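Local coordinates for protein CalS13 (Micromonospora echinospora, PDB 4ZAS) that probably transfers an amino group to a dTDP-linked keto sugar using pyridoxal 5'-phosphate, at residues P58-Y63 / L273-G278; A65-R70 / S283-V288; N73-S78 / D238-L243. All blocks are in the same frame, centred on the assembly; numbering follows the deposited sequence.

Contact 1: P58-Y63 / L273-G278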
loop_
_atom_site.group_PDB
_atom_site.type_symbol
_atom_site.label_atom_id
_atom_site.label_comp_id
_atom_site.label_asym_id
_atom_site.label_seq_id
_atom_site.Cartn_x
_atom_site.Cartn_y
_atom_site.Cartn_z
ATOM N N PRO A 58 11.680 -15.581 -2.508
ATOM C CA PRO A 58 11.860 -16.404 -1.301
ATOM C C PRO A 58 12.328 -15.629 -0.054
ATOM O O PRO A 58 12.093 -16.100 1.057
ATOM C CB PRO A 58 12.929 -17.411 -1.726
ATOM C CG PRO A 58 13.725 -16.680 -2.769
ATOM C CD PRO A 58 12.738 -15.810 -3.508
ATOM N N THR A 59 12.943 -14.463 -0.225
ATOM C CA THR A 59 13.443 -13.707 0.912
ATOM C C THR A 59 12.313 -13.304 1.850
ATOM O O THR A 59 12.415 -13.484 3.059
ATOM C CB THR A 59 14.199 -12.443 0.454
ATOM O OG1 THR A 59 15.388 -12.831 -0.237
ATOM C CG2 THR A 59 14.592 -11.593 1.647
ATOM N N VAL A 60 11.218 -12.805 1.293
ATOM C CA VAL A 60 10.051 -12.455 2.097
ATOM C C VAL A 60 9.494 -13.669 2.842
ATOM O O VAL A 60 9.104 -13.569 4.004
ATOM C CB VAL A 60 8.975 -11.821 1.221
ATOM C CG1 VAL A 60 7.667 -11.840 1.926
ATOM C CG2 VAL A 60 9.384 -10.389 0.838
ATOM N N ALA A 61 9.446 -14.816 2.172
ATOM C CA ALA A 61 8.998 -16.044 2.824
ATOM C C ALA A 61 9.938 -16.434 3.966
ATOM O O ALA A 61 9.483 -16.892 5.004
ATOM C CB ALA A 61 8.883 -17.175 1.822
ATOM N N GLU A 62 11.245 -16.265 3.761
ATOM C CA GLU A 62 12.244 -16.590 4.787
ATOM C C GLU A 62 12.047 -15.692 6.006
ATOM O O GLU A 62 12.198 -16.130 7.143
ATOM C CB GLU A 62 13.677 -16.429 4.264
ATOM C CG GLU A 62 14.712 -16.747 5.330
ATOM C CD GLU A 62 16.156 -16.475 4.917
ATOM O OE1 GLU A 62 16.420 -16.144 3.746
ATOM O OE2 GLU A 62 17.040 -16.599 5.794
ATOM N N TYR A 63 11.748 -14.425 5.751
ATOM C CA TYR A 63 11.434 -13.469 6.798
ATOM C C TYR A 63 10.149 -13.841 7.563
ATOM O O TYR A 63 10.146 -13.907 8.792
ATOM C CB TYR A 63 11.343 -12.075 6.178
ATOM C CG TYR A 63 10.693 -11.006 7.027
ATOM C CD1 TYR A 63 11.302 -10.531 8.193
ATOM C CD2 TYR A 63 9.506 -10.404 6.615
ATOM C CE1 TYR A 63 10.725 -9.521 8.941
ATOM C CE2 TYR A 63 8.917 -9.395 7.371
ATOM C CZ TYR A 63 9.538 -8.956 8.528
ATOM O OH TYR A 63 8.940 -7.959 9.274
ATOM N N LEU A 273 4.725 -7.340 0.585
ATOM C CA LEU A 273 6.014 -6.773 0.984
ATOM C C LEU A 273 7.049 -7.260 -0.000
ATOM O O LEU A 273 7.059 -8.441 -0.329
ATOM C CB LEU A 273 6.384 -7.224 2.403
ATOM C CG LEU A 273 7.729 -6.772 2.976
ATOM C CD1 LEU A 273 7.618 -5.353 3.483
ATOM C CD2 LEU A 273 8.231 -7.698 4.090
ATOM N N ASN A 274 7.969 -6.405 -0.433
ATOM C CA ASN A 274 8.885 -6.861 -1.472
ATOM C C ASN A 274 10.182 -7.415 -0.907
ATOM O O ASN A 274 10.419 -7.362 0.307
ATOM C CB ASN A 274 9.165 -5.745 -2.492
ATOM C CG ASN A 274 9.946 -4.562 -1.929
ATOM O OD1 ASN A 274 10.594 -4.620 -0.864
ATOM N ND2 ASN A 274 9.913 -3.461 -2.692
ATOM N N GLU A 275 11.011 -7.967 -1.792
ATOM C CA GLU A 275 12.210 -8.673 -1.367
ATOM C C GLU A 275 13.175 -7.771 -0.616
ATOM O O GLU A 275 13.948 -8.235 0.220
ATOM C CB GLU A 275 12.914 -9.293 -2.569
ATOM C CG GLU A 275 12.140 -10.420 -3.187
ATOM C CD GLU A 275 12.164 -11.634 -2.308
ATOM O OE1 GLU A 275 13.119 -12.426 -2.432
ATOM O OE2 GLU A 275 11.233 -11.802 -1.495
ATOM N N ILE A 276 13.116 -6.479 -0.895
ATOM C CA ILE A 276 13.998 -5.551 -0.214
ATOM C C ILE A 276 13.557 -5.406 1.232
ATOM O O ILE A 276 14.383 -5.421 2.137
ATOM C CB ILE A 276 14.061 -4.211 -0.967
ATOM C CG1 ILE A 276 14.758 -4.435 -2.314
ATOM C CG2 ILE A 276 14.862 -3.186 -0.196
ATOM C CD1 ILE A 276 14.545 -3.350 -3.269
ATOM N N GLY A 277 12.253 -5.317 1.456
ATOM C CA GLY A 277 11.731 -5.292 2.811
ATOM C C GLY A 277 12.089 -6.552 3.576
ATOM O O GLY A 277 12.581 -6.490 4.698
ATOM N N GLY A 278 11.863 -7.703 2.958
ATOM C CA GLY A 278 12.194 -8.958 3.592
ATOM C C GLY A 278 13.667 -9.032 3.947
ATOM O O GLY A 278 14.015 -9.496 5.023
#
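Glu275 lays its carboxylate over the amino end of helix 58-71 and grips two successive amides there. Glu275 OE1 accepts from Thr59 N through its syn lone pair at 3.0 Å, and OE2 accepts from Val60 N, also on the syn side but 28° out of the carboxylate plane. A bend at chi2 (-72°) brings the acid back to these N-H groups, whose helix-end position would probably help stabilise its negative charge. Beside the carboxylate the packing is close: Val60 CG2 sits 3.2 Å from both Leu273 O and Asn274 O, and Gly278 brings its CA within 4.4 Å of Val60 CA. Farther along, the side chains of Tyr63 and Leu273 cross at about a right angle, Tyr63 CE2 3.8 Å from Leu273 CD2. Asn274 is the N-cap of helix 275-305, Asn274 OD1 accepting from Gly277 N at 2.9 Å, while ND2 bonds Ser228 OG of the second subunit. The contact borders Arg53 and Glu55, which are seen to bind dTDP in this protein, though not in this chain. Helix 41-49 packs on Thr59 and Glu275 through Val48, and Ser78 of strand 76-79 lies against Val60 and Leu273.

Contact 2: A65-R70 / S283-V288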
loop_
_atom_site.group_PDB
_atom_site.type_symbol
_atom_site.label_atom_id
_atom_site.label_comp_id
_atom_site.label_asym_id
_atom_site.label_seq_id
_atom_site.Cartn_x
_atom_site.Cartn_y
_atom_site.Cartn_z
ATOM N N ALA A 65 8.783 -16.671 7.966
ATOM C CA ALA A 65 9.046 -17.840 8.796
ATOM C C ALA A 65 9.785 -17.467 10.078
ATOM O O ALA A 65 9.443 -17.945 11.158
ATOM C CB ALA A 65 9.841 -18.881 8.017
ATOM N N ALA A 66 10.782 -16.593 9.953
ATOM C CA ALA A 66 11.607 -16.177 11.091
ATOM C C ALA A 66 10.776 -15.426 12.110
ATOM O O ALA A 66 10.918 -15.641 13.314
ATOM C CB ALA A 66 12.757 -15.328 10.635
ATOM N N VAL A 67 9.925 -14.527 11.624
ATOM C CA VAL A 67 9.004 -13.829 12.505
ATOM C C VAL A 67 8.104 -14.849 13.208
ATOM O O VAL A 67 7.899 -14.789 14.427
ATOM C CB VAL A 67 8.165 -12.795 11.742
ATOM C CG1 VAL A 67 7.061 -12.303 12.628
ATOM C CG2 VAL A 67 9.028 -11.618 11.310
ATOM N N GLY A 68 7.570 -15.788 12.424
ATOM C CA GLY A 68 6.672 -16.800 12.941
ATOM C C GLY A 68 7.340 -17.629 14.018
ATOM O O GLY A 68 6.727 -17.985 15.031
ATOM N N SER A 69 8.621 -17.896 13.811
ATOM C CA SER A 69 9.377 -18.744 14.709
ATOM C C SER A 69 9.562 -18.049 16.056
ATOM O O SER A 69 9.524 -18.693 17.100
ATOM C CB SER A 69 10.734 -19.082 14.088
ATOM O OG SER A 69 11.403 -20.089 14.820
ATOM N N ARG A 70 9.707 -16.728 16.024
ATOM C CA ARG A 70 9.879 -15.936 17.238
ATOM C C ARG A 70 8.591 -15.774 17.998
ATOM O O ARG A 70 8.533 -15.975 19.208
ATOM C CB ARG A 70 10.417 -14.557 16.892
ATOM C CG ARG A 70 11.828 -14.585 16.384
ATOM C CD ARG A 70 12.459 -13.259 16.668
ATOM N NE ARG A 70 13.883 -13.256 16.391
ATOM C CZ ARG A 70 14.716 -12.469 17.045
ATOM N NH1 ARG A 70 14.223 -11.664 17.981
ATOM N NH2 ARG A 70 16.018 -12.488 16.780
ATOM N N SER A 283 17.884 -8.970 8.420
ATOM C CA SER A 283 19.050 -8.363 9.056
ATOM C C SER A 283 18.728 -7.836 10.432
ATOM O O SER A 283 19.446 -8.097 11.404
ATOM C CB SER A 283 19.604 -7.203 8.225
ATOM O OG SER A 283 20.599 -7.634 7.327
ATOM N N ASN A 284 17.640 -7.089 10.512
ATOM C CA ASN A 284 17.352 -6.392 11.740
ATOM C C ASN A 284 16.815 -7.325 12.798
ATOM O O ASN A 284 16.888 -7.008 13.987
ATOM C CB ASN A 284 16.392 -5.241 11.478
ATOM C CG ASN A 284 17.078 -4.086 10.792
ATOM O OD1 ASN A 284 18.287 -3.902 10.941
ATOM N ND2 ASN A 284 16.325 -3.309 10.034
ATOM N N LEU A 285 16.316 -8.489 12.386
ATOM C CA LEU A 285 15.886 -9.474 13.373
ATOM C C LEU A 285 17.059 -9.920 14.242
ATOM O O LEU A 285 16.884 -10.258 15.418
ATOM C CB LEU A 285 15.242 -10.682 12.714
ATOM C CG LEU A 285 13.768 -10.478 12.393
ATOM C CD1 LEU A 285 13.253 -11.678 11.607
ATOM C CD2 LEU A 285 12.940 -10.237 13.620
ATOM N N GLU A 286 18.255 -9.899 13.662
ATOM C CA GLU A 286 19.457 -10.318 14.375
ATOM C C GLU A 286 19.860 -9.344 15.478
ATOM O O GLU A 286 20.653 -9.694 16.338
ATOM C CB GLU A 286 20.628 -10.452 13.405
ATOM C CG GLU A 286 20.502 -11.563 12.393
ATOM C CD GLU A 286 21.636 -11.524 11.380
ATOM O OE1 GLU A 286 22.071 -10.406 11.021
ATOM O OE2 GLU A 286 22.097 -12.603 10.946
ATOM N N ARG A 287 19.358 -8.112 15.432
ATOM C CA ARG A 287 19.812 -7.121 16.392
ATOM C C ARG A 287 18.707 -6.620 17.319
ATOM O O ARG A 287 18.970 -5.913 18.290
ATOM C CB ARG A 287 20.460 -5.954 15.644
ATOM C CG ARG A 287 21.705 -6.421 14.919
ATOM C CD ARG A 287 22.742 -5.354 14.707
ATOM N NE ARG A 287 23.975 -5.945 14.180
ATOM C CZ ARG A 287 24.956 -6.458 14.920
ATOM N NH1 ARG A 287 24.865 -6.476 16.244
ATOM N NH2 ARG A 287 26.031 -6.965 14.328
ATOM N N VAL A 288 17.467 -6.986 17.032
ATOM C CA VAL A 288 16.361 -6.306 17.683
ATOM C C VAL A 288 16.259 -6.695 19.156
ATOM O O VAL A 288 15.818 -5.886 19.959
ATOM C CB VAL A 288 15.022 -6.540 16.922
ATOM C CG1 VAL A 288 14.565 -7.992 16.974
ATOM C CG2 VAL A 288 13.946 -5.594 17.426
#
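Leu285 reaches across to Ala66 and Val67 between segments 65-70 and 283-288, whose axes pass 11.3 Å apart at 24°. At that spacing the backbones stay well separated and the side chains must bridge. The tight part is apolar: Leu285 CD1 meets Ala66 CB at 3.8 Å and Val67 CG2 at 4.2 Å, while Trp198 and Leu224 close in on the same leucine from loops. Helix 275-305 is the long helix that, in aminotransferases of this fold, leads from the large cofactor-binding domain toward the small C-terminal one; helix 58-71 packs against its first half and precedes strand 76-79 of the large-domain sheet. The looser part, at the rim of the contact, belongs to Arg70. Its chain, with CG beside the backbone N (chi1 -68°), stretches straight from CG to NE across to Leu285 and Val288. Leu285 CD2 lies over one face of the guanidinium, offset toward its rim, and Val288 CG1 comes 3.8 Å from Arg70 NH1. Arg70 NH2 approaches Leu285 O to 2.8 Å, yet the angle is too poor for a hydrogen bond; the true polar mate is Asp289, whose OD1 forms a salt bridge with NH1. An alanine in place of Arg70 would probably leave Asp289 without this salt bridge and Leu285 CD2 without the guanidinium face beside it. Glu286 and Arg287, both exposed, point away from segment 65-70, and Glu286 makes a long, weak ion pair with Arg44.

Contact 3: N73-S78 / D238-L243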
loop_
_atom_site.group_PDB
_atom_site.type_symbol
_atom_site.label_atom_id
_atom_site.label_comp_id
_atom_site.label_asym_id
_atom_site.label_seq_id
_atom_site.Cartn_x
_atom_site.Cartn_y
_atom_site.Cartn_z
ATOM N N ASN A 73 3.978 -18.505 16.327
ATOM C CA ASN A 73 2.798 -18.717 15.483
ATOM C C ASN A 73 3.207 -18.585 14.018
ATOM O O ASN A 73 3.596 -17.501 13.572
ATOM C CB ASN A 73 1.706 -17.706 15.811
ATOM C CG ASN A 73 0.426 -17.944 15.029
ATOM O OD1 ASN A 73 0.399 -18.718 14.067
ATOM N ND2 ASN A 73 -0.630 -17.229 15.400
ATOM N N PRO A 74 3.147 -19.692 13.265
ATOM C CA PRO A 74 3.648 -19.701 11.886
ATOM C C PRO A 74 2.782 -18.929 10.868
ATOM O O PRO A 74 3.264 -18.647 9.758
ATOM C CB PRO A 74 3.686 -21.198 11.553
ATOM C CG PRO A 74 2.623 -21.801 12.416
ATOM C CD PRO A 74 2.659 -21.013 13.689
ATOM N N ARG A 75 1.545 -18.588 11.233
ATOM C CA ARG A 75 0.620 -17.954 10.286
ATOM C C ARG A 75 0.885 -16.472 10.101
ATOM O O ARG A 75 0.053 -15.625 10.441
ATOM C CB ARG A 75 -0.824 -18.168 10.746
ATOM C CG ARG A 75 -1.211 -19.633 10.818
ATOM C CD ARG A 75 -2.262 -19.815 11.857
ATOM N NE ARG A 75 -2.458 -21.221 12.160
ATOM C CZ ARG A 75 -2.309 -21.689 13.389
ATOM N NH1 ARG A 75 -1.936 -20.842 14.344
ATOM N NH2 ARG A 75 -2.480 -22.976 13.662
ATOM N N VAL A 76 2.030 -16.161 9.516
ATOM C CA VAL A 76 2.448 -14.784 9.338
ATOM C C VAL A 76 2.322 -14.371 7.875
ATOM O O VAL A 76 2.865 -15.020 6.979
ATOM C CB VAL A 76 3.891 -14.584 9.830
ATOM C CG1 VAL A 76 4.330 -13.123 9.619
ATOM C CG2 VAL A 76 4.000 -14.964 11.293
ATOM N N VAL A 77 1.581 -13.302 7.635
ATOM C CA VAL A 77 1.437 -12.761 6.303
ATOM C C VAL A 77 2.044 -11.368 6.247
ATOM O O VAL A 77 1.457 -10.425 6.774
ATOM C CB VAL A 77 -0.050 -12.731 5.882
ATOM C CG1 VAL A 77 -0.210 -12.116 4.493
ATOM C CG2 VAL A 77 -0.637 -14.132 5.930
ATOM N N SER A 78 3.202 -11.217 5.607
ATOM C CA SER A 78 3.820 -9.892 5.485
ATOM C C SER A 78 2.969 -8.978 4.572
ATOM O O SER A 78 2.204 -9.463 3.710
ATOM C CB SER A 78 5.254 -10.006 4.948
ATOM O OG SER A 78 5.283 -10.543 3.618
ATOM N N ASP A 238 -7.782 -21.103 8.313
ATOM C CA ASP A 238 -8.745 -20.524 7.371
ATOM C C ASP A 238 -8.455 -19.050 7.162
ATOM O O ASP A 238 -8.400 -18.567 6.031
ATOM C CB ASP A 238 -10.190 -20.670 7.850
ATOM C CG ASP A 238 -10.705 -22.076 7.714
ATOM O OD1 ASP A 238 -10.012 -22.903 7.079
ATOM O OD2 ASP A 238 -11.816 -22.350 8.229
ATOM N N LEU A 239 -8.267 -18.337 8.266
ATOM C CA LEU A 239 -8.009 -16.923 8.177
ATOM C C LEU A 239 -6.651 -16.666 7.501
ATOM O O LEU A 239 -6.522 -15.739 6.700
ATOM C CB LEU A 239 -8.069 -16.283 9.565
ATOM C CG LEU A 239 -9.438 -16.291 10.248
ATOM C CD1 LEU A 239 -9.366 -15.575 11.573
ATOM C CD2 LEU A 239 -10.463 -15.633 9.364
ATOM N N TYR A 240 -5.665 -17.515 7.784
ATOM C CA TYR A 240 -4.353 -17.390 7.167
ATOM C C TYR A 240 -4.432 -17.555 5.644
ATOM O O TYR A 240 -3.868 -16.756 4.902
ATOM C CB TYR A 240 -3.380 -18.418 7.736
ATOM C CG TYR A 240 -2.058 -18.430 7.007
ATOM C CD1 TYR A 240 -1.076 -17.491 7.302
ATOM C CD2 TYR A 240 -1.793 -19.365 6.004
ATOM C CE1 TYR A 240 0.139 -17.494 6.641
ATOM C CE2 TYR A 240 -0.581 -19.368 5.335
ATOM C CZ TYR A 240 0.382 -18.428 5.661
ATOM O OH TYR A 240 1.591 -18.424 5.010
ATOM N N ASP A 241 -5.113 -18.601 5.183
ATOM C CA ASP A 241 -5.279 -18.820 3.749
ATOM C C ASP A 241 -5.984 -17.619 3.126
ATOM O O ASP A 241 -5.524 -17.075 2.121
ATOM C CB ASP A 241 -6.066 -20.099 3.465
ATOM C CG ASP A 241 -5.285 -21.362 3.816
ATOM O OD1 ASP A 241 -4.043 -21.281 3.928
ATOM O OD2 ASP A 241 -5.912 -22.437 3.976
ATOM N N ARG A 242 -7.072 -17.183 3.752
ATOM C CA ARG A 242 -7.876 -16.101 3.201
ATOM C C ARG A 242 -7.130 -14.774 3.059
ATOM O O ARG A 242 -7.310 -14.056 2.079
ATOM C CB ARG A 242 -9.132 -15.880 4.041
ATOM C CG ARG A 242 -10.112 -14.966 3.328
ATOM C CD ARG A 242 -11.454 -14.874 4.017
ATOM N NE ARG A 242 -11.962 -16.164 4.478
ATOM C CZ ARG A 242 -12.757 -16.954 3.766
ATOM N NH1 ARG A 242 -13.152 -16.594 2.552
ATOM N NH2 ARG A 242 -13.167 -18.106 4.280
ATOM N N LEU A 243 -6.302 -14.440 4.038
ATOM C CA LEU A 243 -5.617 -13.162 4.010
ATOM C C LEU A 243 -4.478 -13.180 3.027
ATOM O O LEU A 243 -4.166 -12.158 2.420
ATOM C CB LEU A 243 -5.120 -12.786 5.402
ATOM C CG LEU A 243 -5.899 -11.585 5.916
ATOM C CD1 LEU A 243 -7.347 -11.918 5.824
ATOM C CD2 LEU A 243 -5.532 -11.204 7.341
#
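Strand 76-78 and helix 238-243 run in nearly the same direction, their axes 9.0 Å apart and 16° from parallel, and the backbones come nearest where Arg75 faces Tyr240. The tyrosine does most of the touching. Its CG is anti to the backbone N (chi1 173°), which swings the ring out from the helix and onto the start of the strand. Tyr240 CD1 is 3.5 Å from Arg75 CA, and Tyr240 CE1 is 3.5 Å from Val77 CG2, so one side of the ring follows the chain from Arg75 to Val77. Farther out, Val76 O lies in the ring plane at its edge, 4.1 Å from Tyr240 OH. Val77 packs on the ring through CG2, with its CG1 4.5 Å from Leu243 O; Leu243 turns its own side chain to Val232 of the neighbouring strand and to Leu88 and Leu92 of helix 82-94. Strand 76-79 belongs to the seven-stranded mixed sheet of the large domain, as in fold type I aminotransferases. Arg75 offers Tyr240 its CB and CG, while its guanidinium departs, tilted 70° to the ring, so the two do not stack. NE forms a salt bridge with Asp237, just before the helix segment, and NH1 makes a weak bond to Asn73 OD1. Asn73 OD1 also accepts from Arg75 N at 3.1 Å, closing an Asx turn. An inverse gamma turn centred on Arg75 follows, in which Val76 N donates to Pro74 O. Helix and strand therefore meet through carbon surfaces, while Asn73 and Arg75 spend their polar groups on the turn entering the sheet and on Asp237, which ties that turn to the start of helix 237-247.

Overall arrangement
Contacts 1 and 2 join the same two elements, helix 58-71 and helix 275-305, one after the other, and meet where Tyr63 packs against Leu285. Contact 3 lies within the loop closed by either and holds strand 76-79 to helix 237-247; Ser78 brings it against contact 1, and Val76 brings it against Val67 and Gly68 of contact 2. All three are largely buried, and contact 1 has the one exposed touching residue, Pro58. Their chemistry differs: contact 1 rests on a carboxylate bonding backbone amides near the dimer interface and the dTDP-binding residues, contact 2 on a leucine beside an arginine salt-bridged to Asp289 just past the segment, and contact 3 on a tyrosine ring against strand carbons.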